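Local coordinates for capsule biosynthesis protein CapD proenzyme (Bacillus anthracis, PDB 3G9K), which cleaves the poly-gamma-D-glutamate capsule and, as a transpeptidase, links it by an amide bond to meso-diaminopimelic acid of the peptidoglycan, at residues 42-54 and 104-117. Sequence-based numbering, arbitrary orientation.
Sequences GSAVDAAIVVSYV and FVAGMEYIHDNYGS
Ser43 meets the far segment through a water, which bridges its OG to Ser117 OG and donates to Tyr115 O. The same Ser43 OG N-caps the helix by accepting from Asp46 N. Two residues on, Val45 turns its CG1 branch onto Ile111 CG2, a tight 3.2 Å approach, while Tyr115 CB packs against both its methyls. Asp46 reaches across to the chain leaving helix 104-115: its OD1 takes the N-H of Ser117 on the syn lone pair in a nearly straight 2.9 Å bond, and its OD2 accepts from Leu118 N, so both carboxylate oxygens grip successive amides. Ile49 CD1 lies against His112 CB, 3.6 Å away, and touches Ile111 CG2 on another side, as its CG1 slides past the selenium of Met108. Ser52 gives its hydroxyl to Ala48 O, leaving CB to face Met108 SE and Phe104 CZ, each at 3.7 Å. Tyr53 closes the row: Phe104, swung out with CG anti to the backbone N (chi1 -174°), sets CE1 over the centre of the tyrosine ring in a T-shaped stack with planes at 88°. Beyond it, Tyr53 OH touches Val105 CG2 and shares a water with Val105 O. These antiparallel helices, axes 10.0 Å apart, pack beside strand 68-74 in the larger, N-terminal chain of the processed proenzyme, part of the Ntn-hydrolase fold of gamma-glutamyltransferases.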
loop_
_atom_site.group_PDB
_atom_site.type_symbol
_atom_site.label_atom_id
_atom_site.label_comp_id
_atom_site.label_asym_id
_atom_site.label_seq_id
_atom_site.Cartn_x
_atom_site.Cartn_y
_atom_site.Cartn_z
ATOM N N GLY A 42 19.770 -9.533 8.105
ATOM C CA GLY A 42 18.738 -8.714 8.721
ATOM C C GLY A 42 17.349 -9.340 8.747
ATOM O O GLY A 42 17.078 -10.322 8.037
ATOM N N SER A 43 16.469 -8.746 9.549
ATOM C CA SER A 43 15.129 -9.246 9.787
ATOM C C SER A 43 14.126 -8.661 8.790
ATOM O O SER A 43 14.440 -7.705 8.128
ATOM C CB SER A 43 14.703 -8.865 11.184
ATOM O OG SER A 43 14.497 -7.448 11.314
ATOM N N ALA A 44 12.894 -9.175 8.756
ATOM C CA ALA A 44 11.863 -8.598 7.862
ATOM C C ALA A 44 11.592 -7.143 8.230
ATOM O O ALA A 44 11.449 -6.301 7.335
ATOM C CB ALA A 44 10.571 -9.419 7.902
ATOM N N VAL A 45 11.558 -6.843 9.540
ATOM C CA VAL A 45 11.269 -5.467 10.026
ATOM C C VAL A 45 12.373 -4.510 9.611
ATOM O O VAL A 45 12.100 -3.469 9.016
ATOM C CB VAL A 45 10.965 -5.431 11.529
ATOM C CG1 VAL A 45 10.812 -3.993 12.094
ATOM C CG2 VAL A 45 9.704 -6.187 11.783
ATOM N N ASP A 46 13.615 -4.851 9.892
ATOM C CA ASP A 46 14.727 -4.012 9.413
ATOM C C ASP A 46 14.722 -3.723 7.906
ATOM O O ASP A 46 14.911 -2.575 7.455
ATOM C CB ASP A 46 16.028 -4.674 9.802
ATOM C CG ASP A 46 16.303 -4.585 11.292
ATOM O OD1 ASP A 46 15.546 -3.920 12.033
ATOM O OD2 ASP A 46 17.306 -5.170 11.711
ATOM N N ALA A 47 14.542 -4.770 7.105
ATOM C CA ALA A 47 14.385 -4.612 5.668
ATOM C C ALA A 47 13.185 -3.729 5.299
ATOM O O ALA A 47 13.253 -2.986 4.343
ATOM C CB ALA A 47 14.263 -5.978 4.982
ATOM N N ALA A 48 12.082 -3.848 6.024
ATOM C CA ALA A 48 10.877 -3.055 5.734
ATOM C C ALA A 48 11.118 -1.541 5.970
ATOM O O ALA A 48 10.616 -0.693 5.240
ATOM C CB ALA A 48 9.696 -3.547 6.621
ATOM N N ILE A 49 11.931 -1.215 6.968
ATOM C CA ILE A 49 12.259 0.173 7.259
ATOM C C ILE A 49 13.126 0.713 6.148
ATOM O O ILE A 49 12.919 1.845 5.644
ATOM C CB ILE A 49 12.997 0.325 8.619
ATOM C CG1 ILE A 49 12.029 0.021 9.756
ATOM C CG2 ILE A 49 13.641 1.705 8.714
ATOM C CD1 ILE A 49 12.659 -0.228 11.166
ATOM N N VAL A 50 14.105 -0.081 5.761
ATOM C CA VAL A 50 14.983 0.288 4.634
ATOM C C VAL A 50 14.163 0.493 3.341
ATOM O O VAL A 50 14.291 1.500 2.657
ATOM C CB VAL A 50 16.031 -0.792 4.408
ATOM C CG1 VAL A 50 16.723 -0.561 3.125
ATOM C CG2 VAL A 50 17.034 -0.815 5.597
ATOM N N VAL A 51 13.347 -0.490 3.007
ATOM C CA VAL A 51 12.457 -0.446 1.855
ATOM C C VAL A 51 11.526 0.761 1.921
ATOM O O VAL A 51 11.313 1.421 0.914
ATOM C CB VAL A 51 11.636 -1.758 1.683
ATOM C CG1 VAL A 51 10.513 -1.581 0.650
ATOM C CG2 VAL A 51 12.548 -2.956 1.264
ATOM N N SER A 52 10.928 1.016 3.081
ATOM C CA SER A 52 9.959 2.151 3.172
ATOM C C SER A 52 10.631 3.480 2.880
ATOM O O SER A 52 10.154 4.276 2.066
ATOM C CB SER A 52 9.282 2.221 4.514
ATOM O OG SER A 52 8.474 1.099 4.684
ATOM N N TYR A 53 11.777 3.699 3.495
ATOM C CA TYR A 53 12.548 4.912 3.200
ATOM C C TYR A 53 13.086 5.047 1.729
ATOM O O TYR A 53 13.101 6.131 1.152
ATOM C CB TYR A 53 13.665 5.055 4.243
ATOM C CG TYR A 53 13.305 5.846 5.481
ATOM C CD1 TYR A 53 13.083 5.227 6.695
ATOM C CD2 TYR A 53 13.257 7.230 5.439
ATOM C CE1 TYR A 53 12.801 5.998 7.875
ATOM C CE2 TYR A 53 12.974 7.964 6.547
ATOM C CZ TYR A 53 12.740 7.348 7.772
ATOM O OH TYR A 53 12.451 8.143 8.833
ATOM N N VAL A 54 13.552 3.959 1.125
ATOM C CA VAL A 54 14.000 3.957 -0.270
ATOM C C VAL A 54 12.864 4.345 -1.251
ATOM O O VAL A 54 13.050 5.188 -2.127
ATOM C CB VAL A 54 14.626 2.569 -0.640
ATOM C CG1 VAL A 54 14.714 2.392 -2.146
ATOM C CG2 VAL A 54 15.986 2.415 0.080
ATOM N N PHE A 104 4.753 8.826 8.867
ATOM C CA PHE A 104 5.790 7.932 8.365
ATOM C C PHE A 104 7.045 7.835 9.289
ATOM O O PHE A 104 7.444 6.721 9.719
ATOM C CB PHE A 104 6.222 8.423 6.964
ATOM C CG PHE A 104 7.187 7.509 6.270
ATOM C CD1 PHE A 104 8.564 7.614 6.509
ATOM C CD2 PHE A 104 6.749 6.569 5.356
ATOM C CE1 PHE A 104 9.483 6.781 5.881
ATOM C CE2 PHE A 104 7.664 5.718 4.716
ATOM C CZ PHE A 104 9.044 5.855 4.980
ATOM N N VAL A 105 7.689 8.983 9.538
ATOM C CA VAL A 105 8.937 9.036 10.325
ATOM C C VAL A 105 8.759 8.458 11.757
ATOM O O VAL A 105 9.575 7.621 12.203
ATOM C CB VAL A 105 9.538 10.440 10.294
ATOM C CG1 VAL A 105 10.726 10.574 11.282
ATOM C CG2 VAL A 105 9.972 10.769 8.858
ATOM N N ALA A 106 7.691 8.875 12.438
ATOM C CA ALA A 106 7.279 8.328 13.753
ATOM C C ALA A 106 6.958 6.821 13.717
ATOM O O ALA A 106 7.353 6.068 14.639
ATOM C CB ALA A 106 6.100 9.088 14.316
ATOM N N GLY A 107 6.288 6.367 12.657
ATOM C CA GLY A 107 6.013 4.953 12.448
ATOM C C GLY A 107 7.250 4.102 12.376
ATOM O O GLY A 107 7.365 3.111 13.084
HETATM N N MSE A 108 8.159 4.510 11.487
HETATM C CA MSE A 108 9.406 3.779 11.284
HETATM C C MSE A 108 10.242 3.742 12.563
HETATM O O MSE A 108 10.805 2.687 12.911
HETATM C CB MSE A 108 10.217 4.393 10.133
HETATM C CG MSE A 108 9.547 4.304 8.747
HETATM SE SE MSE A 108 9.048 2.493 8.234
HETATM C CE MSE A 108 7.154 2.664 8.014
ATOM N N GLU A 109 10.304 4.872 13.300
ATOM C CA GLU A 109 11.063 4.867 14.546
ATOM C C GLU A 109 10.440 3.960 15.601
ATOM O O GLU A 109 11.169 3.243 16.292
ATOM C CB GLU A 109 11.235 6.259 15.131
ATOM C CG GLU A 109 12.055 6.253 16.441
ATOM C CD GLU A 109 12.514 7.632 16.796
ATOM O OE1 GLU A 109 13.420 8.147 16.114
ATOM O OE2 GLU A 109 11.938 8.201 17.725
ATOM N N TYR A 110 9.120 4.015 15.749
ATOM C CA TYR A 110 8.375 3.137 16.656
ATOM C C TYR A 110 8.546 1.648 16.324
ATOM O O TYR A 110 8.757 0.805 17.196
ATOM C CB TYR A 110 6.884 3.466 16.642
ATOM C CG TYR A 110 6.100 2.648 17.651
ATOM C CD1 TYR A 110 5.774 1.313 17.397
ATOM C CD2 TYR A 110 5.729 3.197 18.891
ATOM C CE1 TYR A 110 5.112 0.557 18.334
ATOM C CE2 TYR A 110 5.048 2.437 19.838
ATOM C CZ TYR A 110 4.754 1.133 19.548
ATOM O OH TYR A 110 4.091 0.371 20.481
ATOM N N ILE A 111 8.427 1.341 15.041
ATOM C CA ILE A 111 8.650 -0.001 14.520
ATOM C C ILE A 111 10.057 -0.448 14.815
ATOM O O ILE A 111 10.279 -1.533 15.301
ATOM C CB ILE A 111 8.379 -0.044 12.987
ATOM C CG1 ILE A 111 6.858 0.105 12.780
ATOM C CG2 ILE A 111 8.963 -1.358 12.336
ATOM C CD1 ILE A 111 6.356 0.448 11.309
ATOM N N HIS A 112 11.042 0.392 14.491
ATOM C CA HIS A 112 12.397 0.036 14.817
ATOM C C HIS A 112 12.617 -0.275 16.311
ATOM O O HIS A 112 13.227 -1.296 16.651
ATOM C CB HIS A 112 13.358 1.158 14.430
ATOM C CG HIS A 112 14.731 0.941 14.972
ATOM N ND1 HIS A 112 15.098 1.347 16.240
ATOM C CD2 HIS A 112 15.789 0.271 14.462
ATOM C CE1 HIS A 112 16.340 0.956 16.472
ATOM N NE2 HIS A 112 16.774 0.283 15.422
ATOM N N ASP A 113 12.160 0.620 17.179
ATOM C CA ASP A 113 12.467 0.523 18.607
ATOM C C ASP A 113 11.765 -0.653 19.268
ATOM O O ASP A 113 12.215 -1.159 20.307
ATOM C CB ASP A 113 12.051 1.792 19.319
ATOM C CG ASP A 113 12.934 2.967 18.967
ATOM O OD1 ASP A 113 13.930 2.824 18.209
ATOM O OD2 ASP A 113 12.616 4.059 19.439
ATOM N N ASN A 114 10.663 -1.097 18.684
ATOM C CA ASN A 114 9.877 -2.131 19.323
ATOM C C ASN A 114 9.942 -3.483 18.623
ATOM O O ASN A 114 9.691 -4.524 19.268
ATOM C CB ASN A 114 8.436 -1.668 19.495
ATOM C CG ASN A 114 8.317 -0.502 20.461
ATOM O OD1 ASN A 114 8.436 -0.676 21.685
ATOM N ND2 ASN A 114 8.124 0.701 19.924
ATOM N N TYR A 115 10.297 -3.507 17.333
ATOM C CA TYR A 115 10.338 -4.744 16.529
ATOM C C TYR A 115 11.603 -4.910 15.677
ATOM O O TYR A 115 11.807 -5.948 15.040
ATOM C CB TYR A 115 9.077 -4.849 15.651
ATOM C CG TYR A 115 7.789 -4.619 16.422
ATOM C CD1 TYR A 115 7.178 -5.653 17.147
ATOM C CD2 TYR A 115 7.194 -3.362 16.444
ATOM C CE1 TYR A 115 5.990 -5.425 17.867
ATOM C CE2 TYR A 115 6.028 -3.124 17.150
ATOM C CZ TYR A 115 5.432 -4.154 17.859
ATOM O OH TYR A 115 4.274 -3.876 18.542
ATOM N N GLY A 116 12.462 -3.895 15.633
ATOM C CA GLY A 116 13.677 -3.988 14.872
ATOM C C GLY A 116 14.910 -4.498 15.575
ATOM O O GLY A 116 14.893 -4.847 16.731
ATOM N N SER A 117 15.995 -4.538 14.837
ATOM C CA SER A 117 17.211 -5.169 15.356
ATOM C C SER A 117 18.447 -4.309 15.196
ATOM O O SER A 117 19.139 -4.002 16.177
ATOM C CB SER A 117 17.438 -6.525 14.674
ATOM O OG SER A 117 16.558 -7.470 15.224
HETATM O O HOH W 1 13.926 -7.442 14.047
HETATM O O HOH W 2 12.085 7.144 11.396
#